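Local atomic coordinates of PhiRv1 phage protein (PDB entry 6LG3), a protein that is a small mycobacterial toxin, EST12, that activates a RACK1-NLRP3-gasdermin D pyroptosis and IL-1 beta immune pathway. Residues A[9-14]-A[31-36]; A[17-20]-A[25-28]; A[43-48]-A[52-57]. All coordinates share one frame; numbering follows the deposited sequence. Where two conformers were deposited one is given.

Contact 1: residues A[9-14]-A[31-36]; sequences LMHELA and EALESF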
loop_
_atom_site.group_PDB
_atom_site.type_symbol
_atom_site.label_atom_id
_atom_site.label_comp_id
_atom_site.label_asym_id
_atom_site.label_seq_id
_atom_site.Cartn_x
_atom_site.Cartn_y
_atom_site.Cartn_z
ATOM N N LEU A 9 -2.106 -5.498 -4.256
ATOM C CA LEU A 9 -2.611 -5.844 -2.931
ATOM C C LEU A 9 -2.162 -4.828 -1.878
ATOM O O LEU A 9 -2.953 -4.430 -1.009
ATOM C CB LEU A 9 -2.164 -7.262 -2.566
ATOM C CG LEU A 9 -2.619 -7.816 -1.220
ATOM C CD1 LEU A 9 -4.112 -7.618 -1.024
ATOM C CD2 LEU A 9 -2.259 -9.300 -1.161
ATOM N N MET A 10 -0.907 -4.377 -1.947
ATOM C CA MET A 10 -0.460 -3.358 -0.999
ATOM C C MET A 10 -1.268 -2.071 -1.152
ATOM O O MET A 10 -1.602 -1.418 -0.156
ATOM C CB MET A 10 1.037 -3.081 -1.173
ATOM C CG MET A 10 1.955 -4.256 -0.752
ATOM S SD MET A 10 1.975 -4.515 1.038
ATOM C CE MET A 10 2.876 -3.073 1.644
ATOM N N HIS A 11 -1.617 -1.704 -2.384
ATOM C CA HIS A 11 -2.432 -0.508 -2.579
ATOM C C HIS A 11 -3.828 -0.687 -1.988
ATOM O O HIS A 11 -4.366 0.240 -1.364
ATOM C CB HIS A 11 -2.516 -0.164 -4.065
ATOM C CG HIS A 11 -3.089 1.191 -4.339
ATOM N ND1 HIS A 11 -2.312 2.331 -4.386
ATOM C CD2 HIS A 11 -4.360 1.591 -4.576
ATOM C CE1 HIS A 11 -3.082 3.374 -4.644
ATOM N NE2 HIS A 11 -4.328 2.951 -4.763
ATOM N N GLU A 12 -4.426 -1.875 -2.160
ATOM C CA GLU A 12 -5.747 -2.109 -1.580
ATOM C C GLU A 12 -5.703 -2.032 -0.057
ATOM O O GLU A 12 -6.581 -1.413 0.572
ATOM C CB GLU A 12 -6.292 -3.456 -2.054
ATOM C CG GLU A 12 -6.460 -3.528 -3.571
ATOM C CD GLU A 12 -6.874 -4.910 -4.068
ATOM O OE1 GLU A 12 -6.752 -5.165 -5.289
ATOM O OE2 GLU A 12 -7.320 -5.740 -3.244
ATOM N N LEU A 13 -4.671 -2.629 0.555
ATOM C CA LEU A 13 -4.489 -2.511 2.000
ATOM C C LEU A 13 -4.312 -1.052 2.429
ATOM O O LEU A 13 -4.779 -0.654 3.506
ATOM C CB LEU A 13 -3.284 -3.337 2.448
ATOM C CG LEU A 13 -3.318 -4.846 2.195
ATOM C CD1 LEU A 13 -2.004 -5.453 2.656
ATOM C CD2 LEU A 13 -4.481 -5.468 2.935
ATOM N N ALA A 14 -3.615 -0.247 1.620
ATOM C CA ALA A 14 -3.442 1.162 1.977
ATOM C C ALA A 14 -4.762 1.917 1.920
ATOM O O ALA A 14 -5.050 2.734 2.804
ATOM C CB ALA A 14 -2.410 1.819 1.065
ATOM N N GLU A 31 -8.049 8.845 -4.201
ATOM C CA GLU A 31 -7.645 10.186 -4.633
ATOM C C GLU A 31 -6.459 10.705 -3.821
ATOM O O GLU A 31 -5.514 11.284 -4.379
ATOM C CB GLU A 31 -8.831 11.148 -4.521
ATOM C CG GLU A 31 -8.842 12.276 -5.525
ATOM C CD GLU A 31 -10.083 13.155 -5.394
ATOM O OE1 GLU A 31 -10.258 13.796 -4.330
ATOM O OE2 GLU A 31 -10.888 13.198 -6.349
ATOM N N ALA A 32 -6.487 10.514 -2.497
ATOM C CA ALA A 32 -5.383 11.000 -1.671
ATOM C C ALA A 32 -4.083 10.255 -1.978
ATOM O O ALA A 32 -3.002 10.869 -2.072
ATOM C CB ALA A 32 -5.741 10.872 -0.191
ATOM N N LEU A 33 -4.166 8.934 -2.145
ATOM C CA LEU A 33 -2.970 8.173 -2.490
ATOM C C LEU A 33 -2.419 8.603 -3.844
ATOM O O LEU A 33 -1.199 8.702 -4.024
ATOM C CB LEU A 33 -3.278 6.676 -2.479
ATOM C CG LEU A 33 -3.537 6.098 -1.077
ATOM C CD1 LEU A 33 -4.063 4.678 -1.170
ATOM C CD2 LEU A 33 -2.280 6.130 -0.223
ATOM N N GLU A 34 -3.307 8.856 -4.809
ATOM C CA GLU A 34 -2.867 9.340 -6.113
ATOM C C GLU A 34 -2.172 10.693 -5.997
ATOM O O GLU A 34 -1.218 10.969 -6.741
ATOM C CB GLU A 34 -4.065 9.419 -7.061
ATOM C CG GLU A 34 -3.771 10.021 -8.426
ATOM C CD GLU A 34 -2.881 9.143 -9.284
ATOM O OE1 GLU A 34 -2.427 9.624 -10.345
ATOM O OE2 GLU A 34 -2.642 7.974 -8.908
ATOM N N SER A 35 -2.619 11.543 -5.065
ATOM C CA SER A 35 -1.924 12.807 -4.830
ATOM C C SER A 35 -0.497 12.572 -4.337
ATOM O O SER A 35 0.450 13.256 -4.771
ATOM C CB SER A 35 -2.708 13.651 -3.825
ATOM O OG SER A 35 -2.178 14.955 -3.740
ATOM N N PHE A 36 -0.322 11.595 -3.434
ATOM C CA PHE A 36 1.033 11.244 -3.011
ATOM C C PHE A 36 1.867 10.706 -4.173
ATOM O O PHE A 36 3.068 10.991 -4.270
ATOM C CB PHE A 36 0.988 10.215 -1.891
ATOM C CG PHE A 36 0.557 10.769 -0.570
ATOM C CD1 PHE A 36 1.338 11.708 0.092
ATOM C CD2 PHE A 36 -0.610 10.320 0.032
ATOM C CE1 PHE A 36 0.945 12.209 1.318
ATOM C CE2 PHE A 36 -1.003 10.812 1.265
ATOM C CZ PHE A 36 -0.223 11.757 1.906
#
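Leu-33 meets His-11 and Ala-14 through one methyl group, CD1. That methyl sits over one face of the His-11 imidazole, with Leu-33 CD1 4.2 Å from the ring centroid and 27° off the ring normal, which makes a CH-pi contact. The nearest ring atom is CE1, with His-11 CE1 to Leu-33 CD1 at 3.8 Å. The leucine CB also lies close to this corner of the ring, Leu-33 CB to His-11 CE1 being 4.0 Å. CD1 touches the small side chain of Ala-14 as well, with Leu-33 CD1 to Ala-14 CB at 4.0 Å. The methyl therefore sits in the corner between the imidazole face and the Ala-14 methyl, which comes one helical turn further on. The two longer side chains arrive from opposite directions. The imidazole of His-11 is swung across to the leucine by a chi1 of -168°, which sets CG opposite the backbone N.

The contact joins helix 4-22 to helix 26-39. These are two successive helices, steeply inclined to each other, that pack on the same face of the three-stranded antiparallel sheet. The nearest CA atoms, those of Ala-14 and Leu-33, are 8.3 Å from each other. Touching is confined to these three residues, and only 138 Å² is buried in all.

The apolar part of the contact packs on the sheet. Ala-14 rests on Leu-53 and Val-61, and Leu-33 rests on Leu-60. On the same helix as His-11, Leu-9 meets Leu-68 and His-71 of helix 65-73, and Leu-13 meets Trp-67 of that helix.

Contact 2: residues A[17-20]-A[25-28]; sequences VVCS and SPDA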
loop_
_atom_site.group_PDB
_atom_site.type_symbol
_atom_site.label_atom_id
_atom_site.label_comp_id
_atom_site.label_asym_id
_atom_site.label_seq_id
_atom_site.Cartn_x
_atom_site.Cartn_y
_atom_site.Cartn_z
ATOM N N VAL A 17 -6.490 1.199 5.043
ATOM C CA VAL A 17 -5.920 1.927 6.174
ATOM C C VAL A 17 -6.416 3.367 6.181
ATOM O O VAL A 17 -6.799 3.909 7.226
ATOM C CB VAL A 17 -4.380 1.867 6.138
ATOM C CG1 VAL A 17 -3.786 2.841 7.165
ATOM C CG2 VAL A 17 -3.892 0.447 6.390
ATOM N N VAL A 18 -6.404 4.012 5.012
ATOM C CA VAL A 18 -6.818 5.412 4.950
ATOM C C VAL A 18 -8.284 5.539 5.329
ATOM O O VAL A 18 -8.672 6.453 6.073
ATOM C CB VAL A 18 -6.540 6.002 3.555
ATOM C CG1 VAL A 18 -7.055 7.447 3.472
ATOM C CG2 VAL A 18 -5.047 5.958 3.246
ATOM N N CYS A 19 -9.121 4.615 4.835
ATOM C CA CYS A 19 -10.542 4.650 5.174
ATOM C C CYS A 19 -10.746 4.466 6.666
ATOM O O CYS A 19 -11.568 5.156 7.283
ATOM C CB CYS A 19 -11.299 3.570 4.404
ATOM S SG CYS A 19 -11.449 3.868 2.631
ATOM N N SER A 20 -9.999 3.537 7.263
ATOM C CA SER A 20 -10.128 3.291 8.694
ATOM C C SER A 20 -9.732 4.515 9.509
ATOM O O SER A 20 -10.405 4.868 10.485
ATOM C CB SER A 20 -9.273 2.089 9.094
ATOM O OG SER A 20 -9.291 1.907 10.497
ATOM N N SER A 25 -14.454 7.554 2.160
ATOM C CA SER A 25 -14.831 6.481 1.255
ATOM C C SER A 25 -13.608 5.944 0.522
ATOM O O SER A 25 -12.560 6.594 0.482
ATOM C CB SER A 25 -15.855 6.983 0.241
ATOM O OG SER A 25 -15.251 7.903 -0.655
ATOM N N PRO A 26 -13.713 4.747 -0.066
ATOM C CA PRO A 26 -12.576 4.223 -0.846
ATOM C C PRO A 26 -12.154 5.123 -2.000
ATOM O O PRO A 26 -10.949 5.281 -2.238
ATOM C CB PRO A 26 -13.093 2.861 -1.335
ATOM C CG PRO A 26 -14.058 2.439 -0.267
ATOM C CD PRO A 26 -14.740 3.718 0.180
ATOM N N ASP A 27 -13.105 5.733 -2.711
ATOM C CA ASP A 27 -12.752 6.641 -3.801
ATOM C C ASP A 27 -11.934 7.822 -3.290
ATOM O O ASP A 27 -10.929 8.211 -3.903
ATOM C CB ASP A 27 -14.018 7.129 -4.503
ATOM C CG ASP A 27 -14.709 6.032 -5.281
ATOM O OD1 ASP A 27 -15.613 6.350 -6.082
ATOM O OD2 ASP A 27 -14.337 4.852 -5.104
ATOM N N ALA A 28 -12.353 8.401 -2.157
ATOM C CA ALA A 28 -11.600 9.485 -1.533
ATOM C C ALA A 28 -10.180 9.052 -1.191
ATOM O O ALA A 28 -9.209 9.784 -1.453
ATOM C CB ALA A 28 -12.331 9.967 -0.276
#
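The last turns of helix 4-22 face the start of helix 26-39, and the backbones come closest at Cys-19 and Ser-25, whose CA atoms are 6.1 Å apart. The side chain of Cys-19 makes the contact. Its CB points toward the other segment, and a chi1 of -70° places SG opposite the carbonyl carbon, where it meets the backbone that joins Ser-25 to Pro-26. Cys-19 SG comes within 3.6 Å of both Ser-25 O and Pro-26 N. It also packs against the proline ring, with Cys-19 SG to Pro-26 CD at 4.1 Å.

The Ser-25 side chain turns away from Cys-19 and serves its own helix. Ser-25 OG accepts a weak bond from Ala-28 N at 3.3 Å, with an N-H...O angle of 166°. Pro-26 follows in the first helical position, where its lack of an N-H costs no helical bond. Behind the contact, Val-18 and Cys-19 touch Ala-29, and Val-18 also reaches Leu-60 of the sheet. The segments flank a short connection between two steeply inclined helices. The second helix begins with a serine N-cap followed by proline at N1.

Contact 3: residues A[43-48]-A[52-57]; sequences ILRGDT and YLEAGG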
loop_
_atom_site.group_PDB
_atom_site.type_symbol
_atom_site.label_atom_id
_atom_site.label_comp_id
_atom_site.label_asym_id
_atom_site.label_seq_id
_atom_site.Cartn_x
_atom_site.Cartn_y
_atom_site.Cartn_z
ATOM N N ILE A 43 5.735 5.301 -1.962
ATOM C CA ILE A 43 6.893 4.438 -2.126
ATOM C C ILE A 43 6.476 3.043 -1.704
ATOM O O ILE A 43 5.988 2.851 -0.583
ATOM C CB ILE A 43 8.090 4.919 -1.290
ATOM C CG1 ILE A 43 8.469 6.363 -1.642
ATOM C CG2 ILE A 43 9.270 3.968 -1.461
ATOM C CD1 ILE A 43 8.873 6.556 -3.070
ATOM N N LEU A 44 6.643 2.080 -2.603
ATOM C CA LEU A 44 6.479 0.669 -2.284
ATOM C C LEU A 44 7.862 0.041 -2.241
ATOM O O LEU A 44 8.648 0.205 -3.182
ATOM C CB LEU A 44 5.588 -0.029 -3.313
ATOM C CG LEU A 44 4.117 -0.087 -2.912
ATOM C CD1 LEU A 44 3.226 -0.432 -4.098
ATOM C CD2 LEU A 44 3.959 -1.118 -1.816
ATOM N N ARG A 45 8.175 -0.649 -1.148
ATOM C CA ARG A 45 9.492 -1.259 -1.020
ATOM C C ARG A 45 9.372 -2.539 -0.207
ATOM O O ARG A 45 8.337 -2.831 0.394
ATOM C CB ARG A 45 10.498 -0.294 -0.387
ATOM C CG ARG A 45 10.061 0.260 0.957
ATOM C CD ARG A 45 11.123 1.167 1.571
ATOM N NE ARG A 45 10.948 1.281 3.018
ATOM C CZ ARG A 45 11.340 0.353 3.888
ATOM N NH1 ARG A 45 11.932 -0.757 3.464
ATOM N NH2 ARG A 45 11.137 0.532 5.186
ATOM N N GLY A 46 10.434 -3.321 -0.216
ATOM C CA GLY A 46 10.422 -4.589 0.493
ATOM C C GLY A 46 11.805 -4.959 0.966
ATOM O O GLY A 46 12.815 -4.494 0.426
ATOM N N ASP A 47 11.852 -5.770 2.005
ATOM C CA ASP A 47 13.069 -6.475 2.372
ATOM C C ASP A 47 12.718 -7.960 2.430
ATOM O O ASP A 47 11.610 -8.363 2.051
ATOM C CB ASP A 47 13.658 -5.927 3.680
ATOM C CG ASP A 47 12.669 -5.947 4.835
ATOM O OD1 ASP A 47 12.046 -7.004 5.089
ATOM O OD2 ASP A 47 12.529 -4.897 5.501
ATOM N N THR A 48 13.661 -8.783 2.900
ATOM C CA THR A 48 13.412 -10.227 2.884
ATOM C C THR A 48 12.320 -10.648 3.851
ATOM O O THR A 48 11.825 -11.772 3.744
ATOM C CB THR A 48 14.687 -11.001 3.193
ATOM O OG1 THR A 48 15.200 -10.592 4.467
ATOM C CG2 THR A 48 15.724 -10.735 2.120
ATOM N N TYR A 52 6.419 -2.769 2.489
ATOM C CA TYR A 52 5.948 -1.524 3.072
ATOM C C TYR A 52 5.409 -0.612 1.986
ATOM O O TYR A 52 5.964 -0.542 0.880
ATOM C CB TYR A 52 7.061 -0.777 3.813
ATOM C CG TYR A 52 7.968 -1.654 4.640
ATOM C CD1 TYR A 52 9.003 -2.363 4.043
ATOM C CD2 TYR A 52 7.810 -1.754 6.014
ATOM C CE1 TYR A 52 9.836 -3.158 4.779
ATOM C CE2 TYR A 52 8.651 -2.546 6.767
ATOM C CZ TYR A 52 9.664 -3.247 6.140
ATOM O OH TYR A 52 10.520 -4.053 6.870
ATOM N N LEU A 53 4.327 0.088 2.321
ATOM C CA LEU A 53 3.791 1.173 1.509
ATOM C C LEU A 53 3.836 2.425 2.368
ATOM O O LEU A 53 3.197 2.478 3.439
ATOM C CB LEU A 53 2.365 0.881 1.019
ATOM C CG LEU A 53 1.739 1.895 0.043
ATOM C CD1 LEU A 53 0.719 1.208 -0.857
ATOM C CD2 LEU A 53 1.077 3.047 0.786
ATOM N N GLU A 54 4.620 3.400 1.903
ATOM C CA GLU A 54 4.824 4.696 2.537
ATOM C C GLU A 54 4.151 5.792 1.731
ATOM O O GLU A 54 4.230 5.804 0.496
ATOM C CB GLU A 54 6.299 5.077 2.623
ATOM C CG GLU A 54 7.214 4.247 3.430
ATOM C CD GLU A 54 8.600 4.879 3.467
ATOM O OE1 GLU A 54 8.754 5.996 2.917
ATOM O OE2 GLU A 54 9.527 4.271 4.039
ATOM N N ALA A 55 3.544 6.742 2.440
ATOM C CA ALA A 55 2.952 7.928 1.833
ATOM C C ALA A 55 3.482 9.138 2.582
ATOM O O ALA A 55 3.298 9.243 3.799
ATOM C CB ALA A 55 1.422 7.878 1.885
ATOM N N GLY A 56 4.153 10.036 1.869
ATOM C CA GLY A 56 4.677 11.231 2.515
ATOM C C GLY A 56 5.609 10.936 3.670
ATOM O O GLY A 56 5.526 11.595 4.715
ATOM N N GLY A 57 6.471 9.928 3.522
ATOM C CA GLY A 57 7.453 9.589 4.533
ATOM C C GLY A 57 6.943 8.767 5.698
ATOM O O GLY A 57 7.738 8.427 6.583
#
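Tyr-52 OH donates a short hydrogen bond to Asp-47 OD2, 2.6 Å long. It meets the carboxylate oxygen on the syn side, with carboxylate and ring planes 72° apart. The other oxygen, Asp-47 OD1, accepts from the backbone N of Glu-49 and Asn-50, so the aspartate ties the tyrosine to the turn. In one of two conformers of Arg-45, the guanidinium lies flat on one face of the Tyr-52 ring, planes 25° apart, in an off-centre cation-pi stack with Arg-45 CZ 4.1 Å from the ring centroid. In this conformer Arg-45 NE also reaches Glu-54 OE2 at 3.5 Å, a weak but nearly straight salt-bridge bond at the guanidinium edge. A chi1 of 55° and a chain extended from CG to NE lay the guanidinium over the ring with NE beside Glu-54.

The strands form a beta hairpin, 42-46 with 50-55. Ile-43 with Glu-54 and Arg-45 with Tyr-52 are antiparallel hydrogen-bonded pairs. The shortest of their four bonds runs from Tyr-52 N to Arg-45 O, 2.8 Å. Leu-44 and Leu-53 form the non-hydrogen-bonded pair between them, with side chains on the opposite face. Leu-44 CD2 packs on Leu-53 CB at 3.8 Å, and Leu-44 also touches Arg-7 of helix 4-22.

How the contacts relate
Contacts 1 and 2 join the same two helices, 4-22 and 26-39. Contact 2 lies near the connection, and contact 1 is farther from the connection on both helices, their centres about 9 Å apart. Contact 3 belongs to the sheet, its centre about 12 Å from that of contact 1. The two touch directly: Met-10 CE lies 3.5 Å from Leu-53 N, and Phe-36 CD2 lies 3.7 Å from Ala-55 CB. Each of these two helices thus has a side chain against the middle strand. Contact 2 is about 19 Å from contact 3 between centres, on the opposite side of the chain's centre, with nearest atoms about 7 Å apart.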